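Long-range contact in glutathione synthetase-like effector 30 (Gpa-GSS30-apo) (Globodera pallida, PDB 5OET), which is a glutathione synthetase-like effector of a plant-parasitic nematode, probably derived from a housekeeping enzyme that joins gamma-glutamylcysteine to glycine using ATP: residues 237-251 against 300-314. Residues are numbered along the deposited sequence; the frame is centred on the assembly and turned at random.
Sequences WLEFGNAEAVILFLH and LILDDKFVVAVVFDR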
# COMPACT_ATOMS: atom_id res chain seq x y z
N TRP A 237 -25.12 -5.54 8.37
CA TRP A 237 -24.95 -5.64 9.81
C TRP A 237 -26.11 -4.96 10.53
O TRP A 237 -26.71 -5.55 11.42
CB TRP A 237 -23.63 -4.99 10.21
CG TRP A 237 -23.28 -5.14 11.62
CD1 TRP A 237 -22.75 -6.25 12.22
CD2 TRP A 237 -23.41 -4.16 12.64
NE1 TRP A 237 -22.55 -6.00 13.55
CE2 TRP A 237 -22.94 -4.72 13.83
CE3 TRP A 237 -23.88 -2.84 12.65
CZ2 TRP A 237 -22.94 -4.02 15.03
CZ3 TRP A 237 -23.87 -2.15 13.84
CH2 TRP A 237 -23.40 -2.73 15.01
N LEU A 238 -26.45 -3.74 10.12
CA LEU A 238 -27.61 -3.05 10.68
C LEU A 238 -28.94 -3.80 10.51
O LEU A 238 -29.74 -3.82 11.43
CB LEU A 238 -27.75 -1.65 10.11
CG LEU A 238 -26.73 -0.58 10.49
CD1 LEU A 238 -27.03 0.70 9.71
CD2 LEU A 238 -26.75 -0.32 11.98
N GLU A 239 -29.18 -4.39 9.34
CA GLU A 239 -30.42 -5.16 9.13
C GLU A 239 -30.51 -6.40 10.04
O GLU A 239 -31.59 -6.85 10.35
CB GLU A 239 -30.61 -5.62 7.68
CG GLU A 239 -30.51 -4.58 6.56
CD GLU A 239 -30.95 -3.14 6.90
OE1 GLU A 239 -32.12 -2.93 7.34
OE2 GLU A 239 -30.13 -2.21 6.68
N PHE A 240 -29.37 -6.95 10.44
CA PHE A 240 -29.35 -8.06 11.40
C PHE A 240 -29.72 -7.59 12.82
O PHE A 240 -30.38 -8.31 13.56
CB PHE A 240 -27.98 -8.75 11.39
CG PHE A 240 -27.96 -10.06 12.12
CD1 PHE A 240 -28.42 -11.21 11.51
CD2 PHE A 240 -27.49 -10.13 13.43
CE1 PHE A 240 -28.42 -12.41 12.20
CE2 PHE A 240 -27.48 -11.34 14.12
CZ PHE A 240 -27.94 -12.48 13.51
N GLY A 241 -29.26 -6.40 13.19
CA GLY A 241 -29.78 -5.69 14.35
C GLY A 241 -29.33 -6.19 15.71
O GLY A 241 -30.11 -6.15 16.67
N ASN A 242 -28.08 -6.64 15.80
CA ASN A 242 -27.47 -7.11 17.03
C ASN A 242 -26.15 -6.36 17.22
O ASN A 242 -25.21 -6.60 16.47
CB ASN A 242 -27.21 -8.61 16.92
CG ASN A 242 -26.73 -9.27 18.22
OD1 ASN A 242 -25.82 -8.78 18.90
ND2 ASN A 242 -27.32 -10.42 18.52
N ALA A 243 -26.10 -5.48 18.21
CA ALA A 243 -24.92 -4.63 18.45
C ALA A 243 -23.65 -5.40 18.75
O ALA A 243 -22.57 -4.90 18.47
CB ALA A 243 -25.16 -3.66 19.60
N GLU A 244 -23.79 -6.59 19.33
CA GLU A 244 -22.64 -7.43 19.69
C GLU A 244 -22.23 -8.45 18.62
O GLU A 244 -21.18 -9.10 18.78
CB GLU A 244 -22.86 -8.11 21.07
CG GLU A 244 -22.49 -7.26 22.30
CD GLU A 244 -21.03 -6.71 22.34
OE1 GLU A 244 -20.09 -7.25 21.70
OE2 GLU A 244 -20.84 -5.70 23.03
N ALA A 245 -23.00 -8.55 17.53
CA ALA A 245 -22.68 -9.43 16.40
C ALA A 245 -21.52 -8.97 15.53
O ALA A 245 -21.30 -7.78 15.33
CB ALA A 245 -23.89 -9.62 15.52
N VAL A 246 -20.83 -9.97 14.97
CA VAL A 246 -19.62 -9.79 14.18
C VAL A 246 -19.89 -10.09 12.74
O VAL A 246 -20.83 -10.79 12.41
CB VAL A 246 -18.46 -10.75 14.61
CG1 VAL A 246 -18.21 -10.68 16.11
CG2 VAL A 246 -18.70 -12.22 14.17
N ILE A 247 -19.01 -9.60 11.89
CA ILE A 247 -19.03 -9.93 10.49
C ILE A 247 -17.91 -10.95 10.21
O ILE A 247 -16.74 -10.72 10.56
CB ILE A 247 -18.83 -8.67 9.65
CG1 ILE A 247 -20.04 -7.76 9.79
CG2 ILE A 247 -18.62 -9.03 8.20
CD1 ILE A 247 -19.78 -6.35 9.31
N LEU A 248 -18.26 -12.07 9.57
CA LEU A 248 -17.31 -13.14 9.33
C LEU A 248 -16.76 -13.02 7.92
O LEU A 248 -17.54 -12.93 6.96
CB LEU A 248 -18.00 -14.48 9.50
CG LEU A 248 -17.13 -15.71 9.71
CD1 LEU A 248 -16.31 -15.59 10.99
CD2 LEU A 248 -18.02 -16.95 9.77
N PHE A 249 -15.43 -12.99 7.82
CA PHE A 249 -14.75 -13.06 6.53
C PHE A 249 -14.23 -14.49 6.44
O PHE A 249 -13.33 -14.89 7.22
CB PHE A 249 -13.62 -12.04 6.42
CG PHE A 249 -14.09 -10.64 6.19
CD1 PHE A 249 -14.77 -9.95 7.18
CD2 PHE A 249 -13.88 -10.01 5.00
CE1 PHE A 249 -15.22 -8.64 6.98
CE2 PHE A 249 -14.33 -8.70 4.79
CZ PHE A 249 -15.01 -8.02 5.79
N LEU A 250 -14.82 -15.24 5.51
CA LEU A 250 -14.49 -16.63 5.30
C LEU A 250 -13.57 -16.76 4.08
O LEU A 250 -13.97 -16.41 2.97
CB LEU A 250 -15.78 -17.41 5.09
CG LEU A 250 -15.82 -18.90 5.42
CD1 LEU A 250 -15.35 -19.17 6.83
CD2 LEU A 250 -17.25 -19.38 5.25
N HIS A 251 -12.35 -17.23 4.30
CA HIS A 251 -11.34 -17.36 3.24
C HIS A 251 -10.96 -18.82 3.04
O HIS A 251 -11.24 -19.65 3.87
CB HIS A 251 -10.10 -16.53 3.59
CG HIS A 251 -10.31 -15.07 3.43
ND1 HIS A 251 -9.95 -14.41 2.29
CD2 HIS A 251 -10.93 -14.15 4.21
CE1 HIS A 251 -10.29 -13.14 2.39
NE2 HIS A 251 -10.93 -12.96 3.52
N LEU A 300 -25.78 -18.52 13.68
CA LEU A 300 -24.43 -19.01 13.50
C LEU A 300 -23.56 -18.37 14.56
O LEU A 300 -23.56 -17.14 14.69
CB LEU A 300 -23.92 -18.64 12.10
CG LEU A 300 -22.55 -19.16 11.65
CD1 LEU A 300 -22.60 -20.65 11.38
CD2 LEU A 300 -22.12 -18.40 10.41
N ILE A 301 -22.83 -19.20 15.31
CA ILE A 301 -22.01 -18.74 16.42
C ILE A 301 -20.54 -19.09 16.21
O ILE A 301 -20.23 -20.16 15.72
CB ILE A 301 -22.59 -19.32 17.72
CG1 ILE A 301 -23.90 -18.58 18.05
CG2 ILE A 301 -21.62 -19.22 18.88
CD1 ILE A 301 -24.96 -19.51 18.55
N LEU A 302 -19.65 -18.16 16.57
CA LEU A 302 -18.21 -18.29 16.42
C LEU A 302 -17.59 -18.37 17.80
O LEU A 302 -17.86 -17.53 18.63
CB LEU A 302 -17.64 -17.07 15.68
CG LEU A 302 -16.11 -16.90 15.62
CD1 LEU A 302 -15.49 -17.84 14.61
CD2 LEU A 302 -15.75 -15.47 15.29
N ASP A 303 -16.74 -19.39 18.02
CA ASP A 303 -16.11 -19.68 19.33
C ASP A 303 -17.10 -19.72 20.49
O ASP A 303 -16.83 -19.21 21.58
CB ASP A 303 -15.03 -18.65 19.63
CG ASP A 303 -14.02 -18.52 18.52
OD1 ASP A 303 -13.69 -19.55 17.90
OD2 ASP A 303 -13.56 -17.38 18.27
N ASP A 304 -18.27 -20.29 20.25
CA ASP A 304 -19.33 -20.39 21.26
C ASP A 304 -19.76 -19.06 21.92
O ASP A 304 -20.61 -19.09 22.80
CB ASP A 304 -18.91 -21.40 22.33
CG ASP A 304 -18.23 -22.62 21.74
OD1 ASP A 304 -18.93 -23.56 21.27
OD2 ASP A 304 -16.99 -22.63 21.74
N LYS A 305 -19.24 -17.92 21.47
CA LYS A 305 -19.46 -16.63 22.13
C LYS A 305 -20.04 -15.51 21.22
O LYS A 305 -20.81 -14.67 21.70
CB LYS A 305 -18.13 -16.17 22.72
CG LYS A 305 -18.20 -14.95 23.63
CD LYS A 305 -16.79 -14.53 24.00
CE LYS A 305 -16.78 -13.32 24.92
NZ LYS A 305 -15.43 -12.67 25.00
N PHE A 306 -19.69 -15.50 19.94
CA PHE A 306 -20.02 -14.38 19.06
C PHE A 306 -21.05 -14.77 18.03
O PHE A 306 -20.85 -15.71 17.28
CB PHE A 306 -18.77 -13.88 18.36
CG PHE A 306 -17.80 -13.23 19.30
CD1 PHE A 306 -18.06 -11.96 19.81
CD2 PHE A 306 -16.64 -13.90 19.69
CE1 PHE A 306 -17.17 -11.36 20.70
CE2 PHE A 306 -15.75 -13.31 20.58
CZ PHE A 306 -16.02 -12.04 21.08
N VAL A 307 -22.15 -14.02 18.01
CA VAL A 307 -23.16 -14.17 16.99
C VAL A 307 -22.62 -13.52 15.72
O VAL A 307 -21.91 -12.53 15.76
CB VAL A 307 -24.52 -13.60 17.45
CG1 VAL A 307 -25.60 -13.87 16.42
CG2 VAL A 307 -24.94 -14.24 18.78
N VAL A 308 -22.89 -14.15 14.58
CA VAL A 308 -22.37 -13.69 13.31
C VAL A 308 -23.56 -13.14 12.55
O VAL A 308 -24.50 -13.87 12.27
CB VAL A 308 -21.72 -14.84 12.51
CG1 VAL A 308 -21.30 -14.37 11.13
CG2 VAL A 308 -20.52 -15.41 13.24
N ALA A 309 -23.51 -11.84 12.25
CA ALA A 309 -24.58 -11.14 11.54
C ALA A 309 -24.50 -11.36 10.02
O ALA A 309 -25.52 -11.54 9.35
CB ALA A 309 -24.54 -9.66 11.85
N VAL A 310 -23.28 -11.33 9.48
CA VAL A 310 -23.02 -11.43 8.05
C VAL A 310 -21.91 -12.43 7.83
O VAL A 310 -20.88 -12.33 8.47
CB VAL A 310 -22.53 -10.08 7.50
CG1 VAL A 310 -22.34 -10.14 5.98
CG2 VAL A 310 -23.48 -8.97 7.89
N VAL A 311 -22.10 -13.37 6.91
CA VAL A 311 -20.99 -14.21 6.47
C VAL A 311 -20.53 -13.73 5.09
O VAL A 311 -21.18 -13.98 4.09
CB VAL A 311 -21.32 -15.70 6.45
CG1 VAL A 311 -20.12 -16.50 5.95
CG2 VAL A 311 -21.66 -16.16 7.84
N PHE A 312 -19.41 -13.03 5.07
CA PHE A 312 -18.84 -12.55 3.84
C PHE A 312 -17.97 -13.68 3.27
O PHE A 312 -16.89 -13.96 3.77
CB PHE A 312 -18.10 -11.25 4.14
CG PHE A 312 -17.82 -10.39 2.92
CD1 PHE A 312 -18.69 -10.32 1.83
CD2 PHE A 312 -16.67 -9.63 2.89
CE1 PHE A 312 -18.40 -9.51 0.74
CE2 PHE A 312 -16.36 -8.82 1.79
CZ PHE A 312 -17.22 -8.75 0.72
N ASP A 313 -18.52 -14.38 2.27
CA ASP A 313 -17.85 -15.50 1.58
C ASP A 313 -16.77 -14.96 0.63
O ASP A 313 -17.05 -14.20 -0.32
CB ASP A 313 -18.86 -16.38 0.76
CG ASP A 313 -19.22 -17.73 1.46
OD1 ASP A 313 -18.31 -18.37 2.01
OD2 ASP A 313 -20.41 -18.19 1.45
N ARG A 314 -15.52 -15.36 0.88
CA ARG A 314 -14.41 -15.04 0.02
C ARG A 314 -13.73 -16.36 -0.35
O ARG A 314 -12.52 -16.50 -0.25
CB ARG A 314 -13.47 -14.05 0.72
CG ARG A 314 -14.17 -12.87 1.39
CD ARG A 314 -14.67 -11.83 0.40
NE ARG A 314 -13.60 -10.90 0.04
CZ ARG A 314 -13.35 -10.42 -1.19
NH1 ARG A 314 -12.31 -9.59 -1.36
NH2 ARG A 314 -14.10 -10.76 -2.24
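With chi1 at -168°, Phe240 turns its ring back beside its own carbonyl carbon and lays one face on Ala309, whose CA sits over the ring centre, 3.6 Å from the centroid, in a CH-pi contact. Beyond the corner that the chain turns at Ala309, Phe312 has CG trans to its backbone N (chi1 -162°), which carries the edge of its ring to the face of Phe249 in an offset edge-to-face pair; the centroids are 5.1 Å apart, though the exact closeness of the rings is doubtful. Phe281 of the neighbouring strand 279-283 also stacks with Phe249. Strand 246-251 pairs in parallel with residues 310-314 in the alpha/beta part of the glutathione synthetase fold, whereas 306-308, before the corner, is turned well away from that direction. Helix 225-240 leads into strand 246-251 through a type I turn from Asn242 to Ala245. The edge of the Trp237 indole meets that turn: NE1 donates to Ala245 O (2.8 Å), which lies in the indole plane, although the donor stands above the carbonyl plane. Pairing continues across the corner. Val246 N bonds to Val307 O and Ala309 N to Val246 O, both at 2.9 Å, before Leu248 N takes up Val310 O in a nearly straight bond (173°). On the face bearing Val246, Leu248 and Leu250, Leu248 CB packs on Val308 CG1 at 3.7 Å, while Ile330 of helix 325-331 covers Leu250 and Val311. At the far end, Arg314 CB lies over one face of the His251 ring, and the guanidinium group of Arg314 is hydrogen-bonded through NE to Ser262 OG and through NH2 to Ile191 O.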